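PDB 4Q0Q: L-Ribose isomerase from Acinetobacter, which probably catalyses the reversible, metal-dependent interconversion of the aldose L-ribose and the ketose L-ribulose. Local coordinates for residues A[112-117]-A[199-204]; A[49-54]-A[72-77]; A[126-131]-A[209-214]. All coordinates share one frame; numbering follows the deposited sequence.

Contact 1 (A[112-117]-A[199-204]); sequences KFCPPH and HAFRCP. With CO (cobalt (II) ion), chain B; RUU (alpha-L-ribulofuranose), chain C.
His-117 and His-199, directly paired on two antiparallel strands, put their NE2 atoms only 3.0 Å apart because both bind the same cobalt ion. His-117 NE2 lies 2.3 Å from the cobalt and His-199 NE2 2.2 Å; their ring planes meet obliquely at 57°. Each imidazole CG sits between its backbone N and carbonyl carbon (chi1 68° and 61°), which leans the two rings toward each other on the metal side of the sheet. Across the corner at Pro-116, His-117 ND1 donates to Pro-115 O at 2.7 Å, close to the ring plane, which fixes the ring's rotation and directs NE2 at the metal; His-199 ND1 is held likewise by the carbonyl of His-197. O1 and O2 of the ribulofuranose complete the cobalt shell with His-119 and Glu-124. On the sugar side of the sheet Cys-114 CB stands over the centre of the Phe-201 ring, 3.4 Å from its centroid, while SG leans obliquely towards the rim and reaches O5 of the sugar at 3.4 Å. On the other side Arg-202 CB lies over the face of Phe-113, and its extended chain carries the guanidinium to a salt bridge with Glu-134. The register slips by one residue between Cys-114 and His-117, a beta bulge beside the metal. Three histidines and a glutamate round one metal, here set about antiparallel strands, are consistent with a cupin-type active site.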
# COMPACT_ATOMS: atom_id res chain seq x y z
N LYS A 112 20.51 13.61 -0.82
CA LYS A 112 20.88 13.80 0.58
C LYS A 112 21.44 12.53 1.22
O LYS A 112 21.18 11.41 0.77
CB LYS A 112 19.67 14.33 1.36
CG LYS A 112 19.00 15.58 0.73
CD LYS A 112 19.84 16.83 0.87
CE LYS A 112 19.13 18.08 0.32
NZ LYS A 112 19.15 18.21 -1.16
N PHE A 113 22.21 12.72 2.29
CA PHE A 113 22.86 11.60 2.98
C PHE A 113 22.60 11.44 4.47
O PHE A 113 22.32 12.40 5.18
CB PHE A 113 24.40 11.71 2.90
CG PHE A 113 24.98 11.66 1.52
CD1 PHE A 113 24.87 12.74 0.66
CD2 PHE A 113 25.70 10.55 1.11
CE1 PHE A 113 25.48 12.72 -0.59
CE2 PHE A 113 26.32 10.51 -0.13
CZ PHE A 113 26.21 11.59 -0.99
N CYS A 114 22.73 10.19 4.91
CA CYS A 114 22.74 9.86 6.32
C CYS A 114 24.28 9.72 6.29
O CYS A 114 24.80 8.78 5.69
CB CYS A 114 22.11 8.50 6.61
SG CYS A 114 22.33 8.03 8.34
N PRO A 115 25.01 10.66 6.91
CA PRO A 115 26.48 10.70 6.97
C PRO A 115 27.27 9.57 7.63
O PRO A 115 26.77 8.86 8.50
CB PRO A 115 26.74 12.04 7.65
CG PRO A 115 25.64 12.07 8.66
CD PRO A 115 24.43 11.63 7.86
N PRO A 116 28.55 9.42 7.24
CA PRO A 116 29.48 8.41 7.75
C PRO A 116 29.54 8.34 9.27
O PRO A 116 29.75 9.35 9.95
CB PRO A 116 30.81 8.84 7.15
CG PRO A 116 30.41 9.37 5.81
CD PRO A 116 29.18 10.21 6.16
N HIS A 117 29.38 7.14 9.81
CA HIS A 117 29.42 6.93 11.25
C HIS A 117 29.43 5.44 11.53
O HIS A 117 29.22 4.63 10.63
CB HIS A 117 28.19 7.55 11.92
CG HIS A 117 26.89 6.86 11.59
ND1 HIS A 117 26.25 7.02 10.38
CD2 HIS A 117 26.14 5.98 12.30
CE1 HIS A 117 25.16 6.28 10.36
NE2 HIS A 117 25.07 5.64 11.51
N HIS A 199 29.41 3.26 8.18
CA HIS A 199 28.39 3.23 7.15
C HIS A 199 27.74 4.58 6.92
O HIS A 199 27.74 5.45 7.79
CB HIS A 199 27.31 2.17 7.45
CG HIS A 199 26.56 2.40 8.72
ND1 HIS A 199 27.11 2.16 9.96
CD2 HIS A 199 25.30 2.84 8.95
CE1 HIS A 199 26.22 2.45 10.90
NE2 HIS A 199 25.11 2.86 10.31
N ALA A 200 27.19 4.74 5.72
CA ALA A 200 26.50 5.94 5.30
C ALA A 200 25.61 5.54 4.14
O ALA A 200 25.78 4.46 3.57
CB ALA A 200 27.50 7.00 4.85
N PHE A 201 24.66 6.39 3.80
CA PHE A 201 23.78 6.11 2.68
C PHE A 201 23.08 7.36 2.17
O PHE A 201 22.96 8.35 2.88
CB PHE A 201 22.77 5.01 3.04
CG PHE A 201 21.86 5.34 4.20
CD1 PHE A 201 20.66 6.02 3.98
CD2 PHE A 201 22.17 4.91 5.49
CE1 PHE A 201 19.78 6.26 5.04
CE2 PHE A 201 21.29 5.15 6.55
CZ PHE A 201 20.09 5.83 6.33
N ARG A 202 22.63 7.30 0.93
CA ARG A 202 21.93 8.41 0.31
C ARG A 202 20.85 7.89 -0.62
O ARG A 202 20.80 6.71 -0.94
CB ARG A 202 22.89 9.25 -0.54
CG ARG A 202 23.21 8.59 -1.88
CD ARG A 202 23.90 9.52 -2.86
NE ARG A 202 24.00 8.91 -4.18
CZ ARG A 202 24.47 9.54 -5.26
NH1 ARG A 202 24.88 10.80 -5.17
NH2 ARG A 202 24.52 8.90 -6.42
N CYS A 203 20.00 8.82 -1.05
CA CYS A 203 18.95 8.54 -2.00
C CYS A 203 19.55 9.08 -3.31
O CYS A 203 20.07 10.20 -3.33
CB CYS A 203 17.69 9.32 -1.64
SG CYS A 203 16.40 9.35 -2.92
N PRO A 204 19.50 8.29 -4.39
CA PRO A 204 20.05 8.76 -5.67
C PRO A 204 19.46 10.14 -6.01
O PRO A 204 18.28 10.38 -5.79
CB PRO A 204 19.59 7.69 -6.65
CG PRO A 204 19.60 6.44 -5.81
CD PRO A 204 18.97 6.92 -4.51
CO CO B . 23.83 3.71 11.85
C1 RUU C . 21.20 4.62 10.45
O1 RUU C . 22.48 4.16 10.04
C2 RUU C . 21.30 5.43 11.72
O2 RUU C . 21.93 4.67 12.74
C3 RUU C . 19.98 5.99 12.24
O3 RUU C . 19.42 5.10 13.20
C4 RUU C . 20.43 7.28 12.93
O4 RUU C . 20.91 6.97 14.24
C5 RUU C . 21.61 7.74 12.08
O5 RUU C . 22.13 6.57 11.44

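Contact 2 (A[49-54]-A[72-77]); sequences AGIVFG and EAMIIF. With RUU (alpha-L-ribulofuranose), chain D.
Ile-51 and Met-74 form the central hydrogen-bonded pair of two antiparallel strands. Ile-51 N donates to Met-74 O at 2.7 Å and Met-74 N returns the bond to Ile-51 O at 2.8 Å. Ile-76 N to Ala-49 O and Phe-53 N to Glu-72 O extend the pairing at the two ends, so the backbone bonds run past the short strand 50-52 into its flanking residues. CA-H...O contacts from Ile-75 and Ala-73 to Ala-49 O and Ile-51 O supplement them.

The apolar contacts lie mainly on the face carrying Ile-51, Met-74 and Ile-76. The CD1 methyls of Ile-51 and Ile-76 meet at 3.6 Å, their chains crossing at a slant. In a Met-aromatic contact, Met-74 SD lies at the edge of the Phe-53 ring, nearly in its plane and 3.8 Å from CZ. With CG anti to its carbonyl carbon (chi1 -59°), Phe-53 presents its ring edge to the opposite strand, and CD1 comes to 3.3 Å from Glu-72 O. Over one face of this ring sits CG2 of Ile-51. Phe-53 is also the centre of an inverse gamma turn just after the strand. Near the other end, Ala-49 CB rests 3.9 Å from Phe-77 CE1.

Charge gathers at Glu-72, whose carboxylate turns to Arg-171 in a salt bridge and to the Tyr-175 hydroxyl. A ribulofuranose sits at the far end, its C1 3.0 Å from Ile-76 O.

Main-chain bonds therefore set the register of this strand, outermost of its sheet within the chain; apolar side chains line both faces, with the closer cross-strand contacts beside Ile-51 and Met-74, and the buried carboxylate, satisfied from outside the pair, would probably remain ionised.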
# COMPACT_ATOMS: atom_id res chain seq x y z
N ALA A 49 12.52 14.77 14.81
CA ALA A 49 12.41 13.91 13.64
C ALA A 49 13.25 14.37 12.46
O ALA A 49 13.86 13.56 11.77
CB ALA A 49 10.94 13.79 13.22
N GLY A 50 13.27 15.67 12.22
CA GLY A 50 14.05 16.21 11.13
C GLY A 50 15.46 16.47 11.61
O GLY A 50 15.68 17.31 12.48
N ILE A 51 16.42 15.76 11.03
CA ILE A 51 17.82 15.87 11.43
C ILE A 51 18.70 16.52 10.37
O ILE A 51 18.70 16.12 9.21
CB ILE A 51 18.40 14.48 11.74
CG1 ILE A 51 17.51 13.78 12.77
CG2 ILE A 51 19.83 14.60 12.26
CD1 ILE A 51 17.81 12.29 12.91
N VAL A 52 19.46 17.54 10.79
CA VAL A 52 20.40 18.23 9.91
C VAL A 52 21.73 18.05 10.63
O VAL A 52 21.89 18.50 11.76
CB VAL A 52 20.06 19.74 9.80
CG1 VAL A 52 20.95 20.39 8.75
CG2 VAL A 52 18.60 19.91 9.42
N PHE A 53 22.69 17.38 9.98
CA PHE A 53 23.97 17.08 10.61
C PHE A 53 25.04 18.18 10.55
O PHE A 53 26.06 18.05 9.87
CB PHE A 53 24.54 15.77 10.03
CG PHE A 53 23.64 14.57 10.22
CD1 PHE A 53 22.64 14.28 9.29
CD2 PHE A 53 23.79 13.74 11.32
CE1 PHE A 53 21.81 13.17 9.46
CE2 PHE A 53 22.96 12.62 11.50
CZ PHE A 53 21.97 12.34 10.57
N GLY A 54 24.82 19.25 11.30
CA GLY A 54 25.78 20.34 11.33
C GLY A 54 25.25 21.64 10.77
O GLY A 54 24.46 21.65 9.83
N GLU A 72 23.81 16.56 4.19
CA GLU A 72 23.59 15.54 5.19
C GLU A 72 22.45 15.96 6.11
O GLU A 72 22.62 16.75 7.05
CB GLU A 72 24.89 15.28 5.97
CG GLU A 72 26.08 15.04 5.01
CD GLU A 72 27.39 14.67 5.70
OE1 GLU A 72 27.59 15.03 6.89
OE2 GLU A 72 28.23 14.03 5.04
N ALA A 73 21.26 15.45 5.79
CA ALA A 73 20.04 15.72 6.52
C ALA A 73 19.09 14.56 6.22
O ALA A 73 19.18 13.94 5.15
CB ALA A 73 19.42 17.02 6.05
N MET A 74 18.19 14.27 7.15
CA MET A 74 17.24 13.18 6.96
C MET A 74 16.15 13.23 8.01
O MET A 74 16.24 13.98 8.99
CB MET A 74 17.96 11.84 7.09
CG MET A 74 18.27 11.47 8.54
SD MET A 74 19.46 10.13 8.71
CE MET A 74 18.44 8.73 8.22
N ILE A 75 15.13 12.42 7.80
CA ILE A 75 14.03 12.34 8.74
C ILE A 75 14.00 10.92 9.28
O ILE A 75 14.25 9.96 8.55
CB ILE A 75 12.69 12.67 8.04
CG1 ILE A 75 12.61 14.18 7.82
CG2 ILE A 75 11.51 12.15 8.88
CD1 ILE A 75 11.39 14.62 7.06
N ILE A 76 13.73 10.80 10.58
CA ILE A 76 13.64 9.51 11.22
C ILE A 76 12.45 9.49 12.18
O ILE A 76 12.34 10.33 13.07
CB ILE A 76 14.91 9.18 12.03
CG1 ILE A 76 16.12 9.10 11.10
CG2 ILE A 76 14.71 7.87 12.79
CD1 ILE A 76 17.44 8.83 11.81
N PHE A 77 11.56 8.53 11.97
CA PHE A 77 10.39 8.35 12.82
C PHE A 77 10.62 7.04 13.56
O PHE A 77 10.57 5.97 12.97
CB PHE A 77 9.12 8.26 11.98
CG PHE A 77 8.75 9.55 11.30
CD1 PHE A 77 8.48 10.70 12.05
CD2 PHE A 77 8.64 9.62 9.92
CE1 PHE A 77 8.10 11.89 11.43
CE2 PHE A 77 8.26 10.80 9.28
CZ PHE A 77 7.99 11.94 10.04
C1 RUU D . 11.81 9.75 15.94
O1 RUU D . 10.45 10.16 16.08
C2 RUU D . 12.77 10.69 16.65
O2 RUU D . 13.17 11.73 15.77
C3 RUU D . 14.00 9.99 17.22
O3 RUU D . 15.13 10.30 16.41
C4 RUU D . 14.18 10.60 18.61
O4 RUU D . 15.13 11.66 18.55
C5 RUU D . 12.81 11.16 18.97
O5 RUU D . 12.06 11.28 17.75

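Contact 3 (A[126-131]-A[209-214]); sequences YEVVLG and VPLVVR
Glu-127 and Arg-214 lie side by side and point the same way, their carboxylate and guanidinium planes 21° apart, yet OE2 and NE stay 4.3 Å from each other, beyond a salt bridge. Their closest side-chain approach is OE1 to CD at 4.0 Å. Glu-127 is extended, whereas Arg-214 bends at its third torsion (chi3 -61°). Glu-127 OE1 instead pairs with Lys-190 and with Arg-214 of a neighbouring subunit, while Arg-214 NH2 reaches Glu-127 of that same subunit, a reciprocal exchange.

Beneath the charged ends the two backbones form a hydrogen-bonded pair, Arg-214 N donating a hydrogen bond to Glu-127 O at 2.8 Å. Further along, Val-129 and Leu-130 both face Val-212 in a classic beta bulge. Val-212 O accepts two bonds, one from Val-129 N at 2.7 Å and one from Leu-130 N that arrives in the carbonyl plane on a lone pair. Leu-130 CB packs against Val-212 CB at 3.9 Å, and Leu-32 of helix 19-35 touches both side chains.

Leu-130 and Val-209 cross at about a right angle, CG of the leucine meeting CG2 of the valine at 3.8 Å. That methyl is also 3.7 Å from Gly-131 CA, where the backbone has a positive phi. On the opposite face Val-128 CG1 and Leu-211 CD1 meet at 4.2 Å, their chains likewise nearly perpendicular, and Val-213 CG2 presses on Glu-127 O.

The chemistry thus divides along the strand pair: a bulged, aliphatic part packs partly on helix 19-35, while at the charged end Glu-127 is matched by Lys-190 of its own chain and Arg-214 mainly across the boundary, which ties this part of the sheet to a neighbouring subunit.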
# COMPACT_ATOMS: atom_id res chain seq x y z
N TYR A 126 18.46 -3.12 7.01
CA TYR A 126 17.66 -2.24 6.16
C TYR A 126 16.66 -2.94 5.27
O TYR A 126 16.92 -4.02 4.73
CB TYR A 126 18.57 -1.39 5.26
CG TYR A 126 19.77 -0.80 5.95
CD1 TYR A 126 19.63 -0.08 7.13
CD2 TYR A 126 21.05 -0.97 5.42
CE1 TYR A 126 20.75 0.47 7.77
CE2 TYR A 126 22.17 -0.43 6.04
CZ TYR A 126 22.01 0.28 7.22
OH TYR A 126 23.12 0.82 7.84
N GLU A 127 15.51 -2.30 5.12
CA GLU A 127 14.42 -2.77 4.28
C GLU A 127 13.93 -1.54 3.54
O GLU A 127 13.33 -0.65 4.14
CB GLU A 127 13.29 -3.35 5.14
CG GLU A 127 12.07 -3.81 4.35
CD GLU A 127 10.91 -4.21 5.26
OE1 GLU A 127 11.16 -4.84 6.30
OE2 GLU A 127 9.75 -3.90 4.92
N VAL A 128 14.20 -1.48 2.24
CA VAL A 128 13.78 -0.34 1.42
C VAL A 128 12.28 -0.46 1.15
O VAL A 128 11.81 -1.50 0.70
CB VAL A 128 14.55 -0.29 0.08
CG1 VAL A 128 14.03 0.88 -0.80
CG2 VAL A 128 16.04 -0.12 0.35
N VAL A 129 11.55 0.61 1.43
CA VAL A 129 10.11 0.62 1.22
C VAL A 129 9.74 1.34 -0.06
O VAL A 129 8.88 0.89 -0.82
CB VAL A 129 9.38 1.28 2.41
CG1 VAL A 129 7.87 1.18 2.23
CG2 VAL A 129 9.82 0.61 3.71
N LEU A 130 10.39 2.47 -0.31
CA LEU A 130 10.15 3.27 -1.50
C LEU A 130 11.49 3.84 -1.97
O LEU A 130 12.33 4.21 -1.14
CB LEU A 130 9.20 4.42 -1.17
CG LEU A 130 8.66 5.20 -2.37
CD1 LEU A 130 7.61 4.35 -3.09
CD2 LEU A 130 8.06 6.53 -1.91
N GLY A 131 11.67 3.91 -3.28
CA GLY A 131 12.90 4.43 -3.84
C GLY A 131 14.01 3.39 -3.78
O GLY A 131 13.75 2.19 -3.67
N VAL A 209 11.27 9.95 -6.15
CA VAL A 209 10.67 9.88 -4.82
C VAL A 209 11.72 9.88 -3.72
O VAL A 209 12.88 9.52 -3.95
CB VAL A 209 9.83 8.58 -4.65
CG1 VAL A 209 8.77 8.47 -5.73
CG2 VAL A 209 10.76 7.36 -4.69
N PRO A 210 11.33 10.30 -2.51
CA PRO A 210 12.29 10.30 -1.40
C PRO A 210 12.57 8.84 -1.10
O PRO A 210 11.72 7.97 -1.35
CB PRO A 210 11.51 10.94 -0.25
CG PRO A 210 10.37 11.68 -0.93
CD PRO A 210 10.01 10.78 -2.07
N LEU A 211 13.75 8.55 -0.57
CA LEU A 211 14.08 7.18 -0.20
C LEU A 211 13.39 6.93 1.14
O LEU A 211 13.49 7.74 2.06
CB LEU A 211 15.60 7.03 -0.05
CG LEU A 211 16.09 5.88 0.84
CD1 LEU A 211 15.71 4.54 0.22
CD2 LEU A 211 17.61 5.98 1.01
N VAL A 212 12.68 5.81 1.25
CA VAL A 212 12.00 5.48 2.49
C VAL A 212 12.46 4.09 2.89
O VAL A 212 12.21 3.11 2.17
CB VAL A 212 10.45 5.48 2.34
CG1 VAL A 212 9.79 5.22 3.68
CG2 VAL A 212 9.97 6.83 1.78
N VAL A 213 13.14 3.99 4.02
CA VAL A 213 13.65 2.71 4.46
C VAL A 213 13.36 2.42 5.93
O VAL A 213 13.43 3.30 6.79
CB VAL A 213 15.18 2.61 4.18
CG1 VAL A 213 15.86 3.90 4.54
CG2 VAL A 213 15.80 1.45 4.96
N ARG A 214 12.99 1.18 6.19
CA ARG A 214 12.72 0.75 7.55
C ARG A 214 13.98 0.12 8.14
O ARG A 214 14.54 -0.83 7.59
CB ARG A 214 11.59 -0.28 7.59
CG ARG A 214 11.35 -0.83 9.01
CD ARG A 214 10.41 -2.03 9.03
NE ARG A 214 9.08 -1.71 8.51
CZ ARG A 214 7.99 -1.63 9.26
NH1 ARG A 214 6.83 -1.32 8.70
NH2 ARG A 214 8.05 -1.86 10.57

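All three contacts are antiparallel strand pairs, but they differ in depth: contacts 1 and 2 are core, whereas contact 3 lies further out, at a subunit interface, with Val-129 and Gly-131 partly exposed. Contacts 2 and 3 belong to the same six-stranded sheet, without touching each other; contact 1 lies in the five-stranded sheet and meets both. Cys-114 and Phe-201 of contact 1 pack on Met-74 of contact 2, while His-199 and Cys-203 abut Tyr-126 and Leu-211 of contact 3. Contacts 1 and 3 interlock along the chain. Contact 1 is dominated by metal and sugar, contact 2 by apolar packing within one chain, and contact 3 alone also faces other subunits, where its charges find additional partners.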